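Local coordinates for protein dally-like, isoform A (Drosophila melanogaster, PDB 6XTZ) that is probably a GPI-anchored cell-surface heparan sulfate proteoglycan of the glypican family that binds Wnt and Hedgehog proteins and shields the Wnt palmitoleate lipid to allow signalling at a distance, at residues 168-181 with 311-323. The protein carries 5 engineered substitutions. Numbering follows the deposited sequence.
Sequences YMRCVSEHMKELKP and GQDITNRVFQGCG
Cys-171 and Cys-322 are joined by a disulfide (SG to SG 2.0 Å, chi3 -87°) that ties helix 169-176 to helix 296-322. With SG of Cys-171 anti to its backbone N and SG of Cys-322 anti to its own carbonyl carbon, the two sulfurs meet between the backbones. His-175, one turn on from Cys-171, lays one ring face over both sulfurs; SG of Cys-322 sits 3.6 Å from the ring centroid, a sulfur-aromatic contact 27° off the ring normal. Gly-321 CA lies at the ring edge, and a side chain on that glycine would run into CE1. Replacing His-175 with an alanine removes the ring, which would probably leave the disulfide without its flat cover and open a gap beside Gly-321.

Glypican cores are elongated, disulfide-stabilised helical bundles, and this bridge belongs to one end of the rod; the centre of the contact lies about 48 Å from the centre of the chain. The axes of 169-176 and 311-322 cross at 122°, and the short helix is backed by helix 139-158, where Met-176 also rests on Tyr-151.

Beyond the disulfide the interface becomes aliphatic. Leu-179 can be followed outward: CB approaches CD1 of Ile-314, then the chain forks. CD1 packs on Ile-314 CG1 at 3.6 Å and more loosely on Val-318 CG2, whereas CD2 lies 3.6 Å from NH1 of Arg-317, over one face of the guanidinium. That arginine reaches there with an extended chain, and Glu-178 adds an opposite charge nearby without a salt bridge. The methyl CE of Met-176 touches Ile-314 CD1 at 3.8 Å, their side chains crossing nearly at right angles, and CG of Pro-181 presses on the same CD1 at 3.5 Å.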
loop_
_atom_site.group_PDB
_atom_site.type_symbol
_atom_site.label_atom_id
_atom_site.label_comp_id
_atom_site.label_asym_id
_atom_site.label_seq_id
_atom_site.Cartn_x
_atom_site.Cartn_y
_atom_site.Cartn_z
ATOM N N TYR A 168 30.270 -32.513 -26.729
ATOM C CA TYR A 168 31.198 -32.189 -25.656
ATOM C C TYR A 168 31.058 -30.734 -25.204
ATOM O O TYR A 168 31.849 -30.283 -24.365
ATOM C CB TYR A 168 32.635 -32.465 -26.109
ATOM C CG TYR A 168 33.440 -33.346 -25.176
ATOM C CD1 TYR A 168 32.989 -34.608 -24.817
ATOM C CD2 TYR A 168 34.660 -32.919 -24.671
ATOM C CE1 TYR A 168 33.723 -35.416 -23.968
ATOM C CE2 TYR A 168 35.404 -33.718 -23.823
ATOM C CZ TYR A 168 34.932 -34.967 -23.473
ATOM O OH TYR A 168 35.668 -35.768 -22.628
ATOM N N MET A 169 30.060 -30.010 -25.732
ATOM C CA MET A 169 29.867 -28.599 -25.413
ATOM C C MET A 169 29.515 -28.364 -23.947
ATOM O O MET A 169 29.654 -27.235 -23.460
ATOM C CB MET A 169 28.771 -28.015 -26.298
ATOM C CG MET A 169 28.859 -26.517 -26.506
ATOM S SD MET A 169 30.221 -26.050 -27.591
ATOM C CE MET A 169 29.905 -24.296 -27.706
ATOM N N ARG A 170 29.055 -29.401 -23.238
ATOM C CA ARG A 170 28.795 -29.272 -21.807
ATOM C C ARG A 170 30.047 -28.850 -21.054
ATOM O O ARG A 170 29.959 -28.120 -20.059
ATOM C CB ARG A 170 28.261 -30.592 -21.249
ATOM C CG ARG A 170 27.053 -31.147 -21.988
ATOM C CD ARG A 170 26.665 -32.505 -21.429
ATOM N NE ARG A 170 25.553 -33.105 -22.158
ATOM C CZ ARG A 170 25.042 -34.301 -21.883
ATOM N NH1 ARG A 170 25.543 -35.028 -20.894
ATOM N NH2 ARG A 170 24.029 -34.770 -22.599
ATOM N N CYS A 171 31.217 -29.303 -21.512
ATOM C CA CYS A 171 32.470 -28.853 -20.920
ATOM C C CYS A 171 32.675 -27.363 -21.155
ATOM O O CYS A 171 33.127 -26.642 -20.259
ATOM C CB CYS A 171 33.638 -29.658 -21.492
ATOM S SG CYS A 171 35.230 -29.363 -20.680
ATOM N N VAL A 172 32.338 -26.882 -22.355
ATOM C CA VAL A 172 32.417 -25.451 -22.629
ATOM C C VAL A 172 31.424 -24.692 -21.759
ATOM O O VAL A 172 31.743 -23.630 -21.210
ATOM C CB VAL A 172 32.181 -25.175 -24.127
ATOM C CG1 VAL A 172 32.287 -23.685 -24.418
ATOM C CG2 VAL A 172 33.168 -25.960 -24.973
ATOM N N SER A 173 30.211 -25.228 -21.609
ATOM C CA SER A 173 29.214 -24.582 -20.761
ATOM C C SER A 173 29.672 -24.544 -19.309
ATOM O O SER A 173 29.564 -23.511 -18.638
ATOM C CB SER A 173 27.873 -25.306 -20.886
ATOM O OG SER A 173 26.876 -24.671 -20.104
ATOM N N GLU A 174 30.192 -25.667 -18.805
ATOM C CA GLU A 174 30.664 -25.709 -17.426
ATOM C C GLU A 174 31.871 -24.806 -17.212
ATOM O O GLU A 174 32.018 -24.217 -16.135
ATOM C CB GLU A 174 31.000 -27.147 -17.028
ATOM C CG GLU A 174 29.797 -27.973 -16.602
ATOM C CD GLU A 174 29.254 -27.555 -15.247
ATOM O OE1 GLU A 174 30.005 -26.930 -14.469
ATOM O OE2 GLU A 174 28.074 -27.851 -14.961
ATOM N N HIS A 175 32.739 -24.680 -18.217
ATOM C CA HIS A 175 33.916 -23.834 -18.071
ATOM C C HIS A 175 33.591 -22.359 -18.270
ATOM O O HIS A 175 34.251 -21.501 -17.674
ATOM C CB HIS A 175 35.007 -24.275 -19.047
ATOM C CG HIS A 175 35.669 -25.565 -18.668
ATOM N ND1 HIS A 175 36.889 -25.954 -19.178
ATOM C CD2 HIS A 175 35.281 -26.550 -17.824
ATOM C CE1 HIS A 175 37.224 -27.125 -18.665
ATOM N NE2 HIS A 175 36.266 -27.509 -17.842
ATOM N N MET A 176 32.584 -22.043 -19.086
ATOM C CA MET A 176 32.169 -20.655 -19.250
ATOM C C MET A 176 31.464 -20.102 -18.019
ATOM O O MET A 176 31.252 -18.887 -17.945
ATOM C CB MET A 176 31.259 -20.512 -20.470
ATOM C CG MET A 176 31.987 -20.593 -21.803
ATOM S SD MET A 176 33.227 -19.302 -22.001
ATOM C CE MET A 176 33.870 -19.706 -23.622
ATOM N N LYS A 177 31.101 -20.955 -17.057
ATOM C CA LYS A 177 30.438 -20.468 -15.852
ATOM C C LYS A 177 31.388 -19.653 -14.983
ATOM O O LYS A 177 30.971 -18.679 -14.347
ATOM C CB LYS A 177 29.858 -21.640 -15.058
ATOM C CG LYS A 177 28.682 -22.327 -15.733
ATOM C CD LYS A 177 28.054 -23.369 -14.820
ATOM C CE LYS A 177 26.807 -23.972 -15.445
ATOM N NZ LYS A 177 26.138 -24.937 -14.528
ATOM N N GLU A 178 32.665 -20.033 -14.942
ATOM C CA GLU A 178 33.655 -19.328 -14.139
ATOM C C GLU A 178 34.448 -18.297 -14.932
ATOM O O GLU A 178 35.126 -17.461 -14.324
ATOM C CB GLU A 178 34.624 -20.327 -13.492
ATOM C CG GLU A 178 35.378 -21.202 -14.485
ATOM C CD GLU A 178 36.371 -22.131 -13.809
ATOM O OE1 GLU A 178 36.950 -22.992 -14.504
ATOM O OE2 GLU A 178 36.572 -21.999 -12.583
ATOM N N LEU A 179 34.379 -18.329 -16.259
ATOM C CA LEU A 179 35.102 -17.386 -17.096
ATOM C C LEU A 179 34.252 -16.148 -17.365
ATOM O O LEU A 179 33.025 -16.170 -17.257
ATOM C CB LEU A 179 35.512 -18.043 -18.415
ATOM C CG LEU A 179 36.454 -19.241 -18.286
ATOM C CD1 LEU A 179 36.663 -19.921 -19.630
ATOM C CD2 LEU A 179 37.784 -18.810 -17.685
ATOM N N LYS A 180 34.928 -15.056 -17.719
ATOM C CA LYS A 180 34.283 -13.770 -17.980
ATOM C C LYS A 180 34.729 -13.253 -19.343
ATOM O O LYS A 180 35.539 -12.323 -19.434
ATOM C CB LYS A 180 34.609 -12.762 -16.877
ATOM C CG LYS A 180 34.208 -13.217 -15.483
ATOM C CD LYS A 180 32.714 -13.491 -15.398
ATOM C CE LYS A 180 32.321 -14.003 -14.022
ATOM N NZ LYS A 180 30.897 -14.431 -13.974
ATOM N N PRO A 181 34.206 -13.831 -20.428
ATOM C CA PRO A 181 34.682 -13.442 -21.766
ATOM C C PRO A 181 34.410 -11.988 -22.113
ATOM O O PRO A 181 35.201 -11.379 -22.844
ATOM C CB PRO A 181 33.920 -14.392 -22.704
ATOM C CG PRO A 181 33.398 -15.490 -21.829
ATOM C CD PRO A 181 33.169 -14.874 -20.490
ATOM N N GLY A 311 40.049 -12.824 -26.043
ATOM C CA GLY A 311 39.612 -13.948 -26.860
ATOM C C GLY A 311 40.697 -14.989 -27.057
ATOM O O GLY A 311 40.455 -16.190 -26.914
ATOM N N GLN A 312 41.909 -14.542 -27.396
ATOM C CA GLN A 312 43.015 -15.480 -27.561
ATOM C C GLN A 312 43.405 -16.123 -26.236
ATOM O O GLN A 312 43.903 -17.254 -26.220
ATOM C CB GLN A 312 44.218 -14.771 -28.184
ATOM C CG GLN A 312 43.966 -14.236 -29.585
ATOM C CD GLN A 312 45.136 -13.437 -30.123
ATOM O OE1 GLN A 312 46.016 -13.019 -29.370
ATOM N NE2 GLN A 312 45.153 -13.221 -31.433
ATOM N N ASP A 313 43.183 -15.425 -25.121
ATOM C CA ASP A 313 43.525 -15.975 -23.815
ATOM C C ASP A 313 42.492 -16.996 -23.350
ATOM O O ASP A 313 42.845 -17.985 -22.698
ATOM C CB ASP A 313 43.659 -14.846 -22.792
ATOM C CG ASP A 313 44.242 -15.318 -21.472
ATOM O OD1 ASP A 313 44.808 -16.430 -21.427
ATOM O OD2 ASP A 313 44.132 -14.574 -20.475
ATOM N N ILE A 314 41.218 -16.781 -23.679
ATOM C CA ILE A 314 40.184 -17.686 -23.190
ATOM C C ILE A 314 40.064 -18.923 -24.076
ATOM O O ILE A 314 39.772 -20.015 -23.576
ATOM C CB ILE A 314 38.837 -16.953 -23.059
ATOM C CG1 ILE A 314 37.817 -17.851 -22.362
ATOM C CG2 ILE A 314 38.311 -16.519 -24.419
ATOM C CD1 ILE A 314 36.454 -17.234 -22.232
ATOM N N THR A 315 40.291 -18.789 -25.386
ATOM C CA THR A 315 40.198 -19.947 -26.267
ATOM C C THR A 315 41.266 -20.987 -25.961
ATOM O O THR A 315 41.076 -22.165 -26.281
ATOM C CB THR A 315 40.291 -19.514 -27.733
ATOM O OG1 THR A 315 40.028 -20.639 -28.581
ATOM C CG2 THR A 315 41.676 -18.965 -28.049
ATOM N N ASN A 316 42.379 -20.580 -25.346
ATOM C CA ASN A 316 43.379 -21.541 -24.900
ATOM C C ASN A 316 43.007 -22.159 -23.558
ATOM O O ASN A 316 43.303 -23.335 -23.320
ATOM C CB ASN A 316 44.753 -20.872 -24.806
ATOM C CG ASN A 316 45.282 -20.430 -26.160
ATOM O OD1 ASN A 316 45.127 -21.131 -27.161
ATOM N ND2 ASN A 316 45.911 -19.262 -26.195
ATOM N N ARG A 317 42.358 -21.390 -22.680
ATOM C CA ARG A 317 41.953 -21.929 -21.387
ATOM C C ARG A 317 40.770 -22.880 -21.522
ATOM O O ARG A 317 40.594 -23.772 -20.684
ATOM C CB ARG A 317 41.621 -20.786 -20.425
ATOM C CG ARG A 317 41.414 -21.216 -18.982
ATOM C CD ARG A 317 41.257 -20.012 -18.067
ATOM N NE ARG A 317 40.925 -20.401 -16.700
ATOM C CZ ARG A 317 40.719 -19.541 -15.707
ATOM N NH1 ARG A 317 40.814 -18.236 -15.926
ATOM N NH2 ARG A 317 40.420 -19.984 -14.494
ATOM N N VAL A 318 39.955 -22.711 -22.565
ATOM C CA VAL A 318 38.847 -23.633 -22.796
ATOM C C VAL A 318 39.367 -24.981 -23.281
ATOM O O VAL A 318 38.883 -26.037 -22.855
ATOM C CB VAL A 318 37.838 -23.020 -23.784
ATOM C CG1 VAL A 318 36.799 -24.050 -24.195
ATOM C CG2 VAL A 318 37.163 -21.808 -23.165
ATOM N N PHE A 319 40.364 -24.970 -24.172
ATOM C CA PHE A 319 40.971 -26.220 -24.618
ATOM C C PHE A 319 41.585 -26.988 -23.455
ATOM O O PHE A 319 41.588 -28.224 -23.460
ATOM C CB PHE A 319 42.029 -25.942 -25.688
ATOM C CG PHE A 319 41.459 -25.505 -27.008
ATOM C CD1 PHE A 319 40.181 -25.883 -27.387
ATOM C CD2 PHE A 319 42.203 -24.717 -27.871
ATOM C CE1 PHE A 319 39.655 -25.482 -28.601
ATOM C CE2 PHE A 319 41.684 -24.313 -29.087
ATOM C CZ PHE A 319 40.408 -24.696 -29.452
ATOM N N GLN A 320 42.103 -26.279 -22.455
ATOM C CA GLN A 320 42.601 -26.911 -21.239
ATOM C C GLN A 320 41.418 -27.364 -20.392
ATOM O O GLN A 320 40.704 -26.537 -19.816
ATOM C CB GLN A 320 43.487 -25.941 -20.463
ATOM C CG GLN A 320 44.668 -25.404 -21.253
ATOM C CD GLN A 320 45.397 -24.292 -20.523
ATOM O OE1 GLN A 320 45.069 -23.963 -19.383
ATOM N NE2 GLN A 320 46.391 -23.703 -21.180
ATOM N N GLY A 321 41.203 -28.675 -20.316
ATOM C CA GLY A 321 40.110 -29.250 -19.563
ATOM C C GLY A 321 39.003 -29.831 -20.416
ATOM O O GLY A 321 38.222 -30.651 -19.916
ATOM N N CYS A 322 38.909 -29.431 -21.684
ATOM C CA CYS A 322 37.909 -29.976 -22.597
ATOM C C CYS A 322 38.552 -30.714 -23.762
ATOM O O CYS A 322 38.264 -31.897 -23.969
ATOM C CB CYS A 322 36.988 -28.858 -23.107
ATOM S SG CYS A 322 36.128 -27.934 -21.808
ATOM N N GLY A 323 39.416 -30.056 -24.529
ATOM C CA GLY A 323 40.073 -30.694 -25.656
ATOM C C GLY A 323 40.301 -29.758 -26.828
ATOM O O GLY A 323 40.660 -30.195 -27.922
#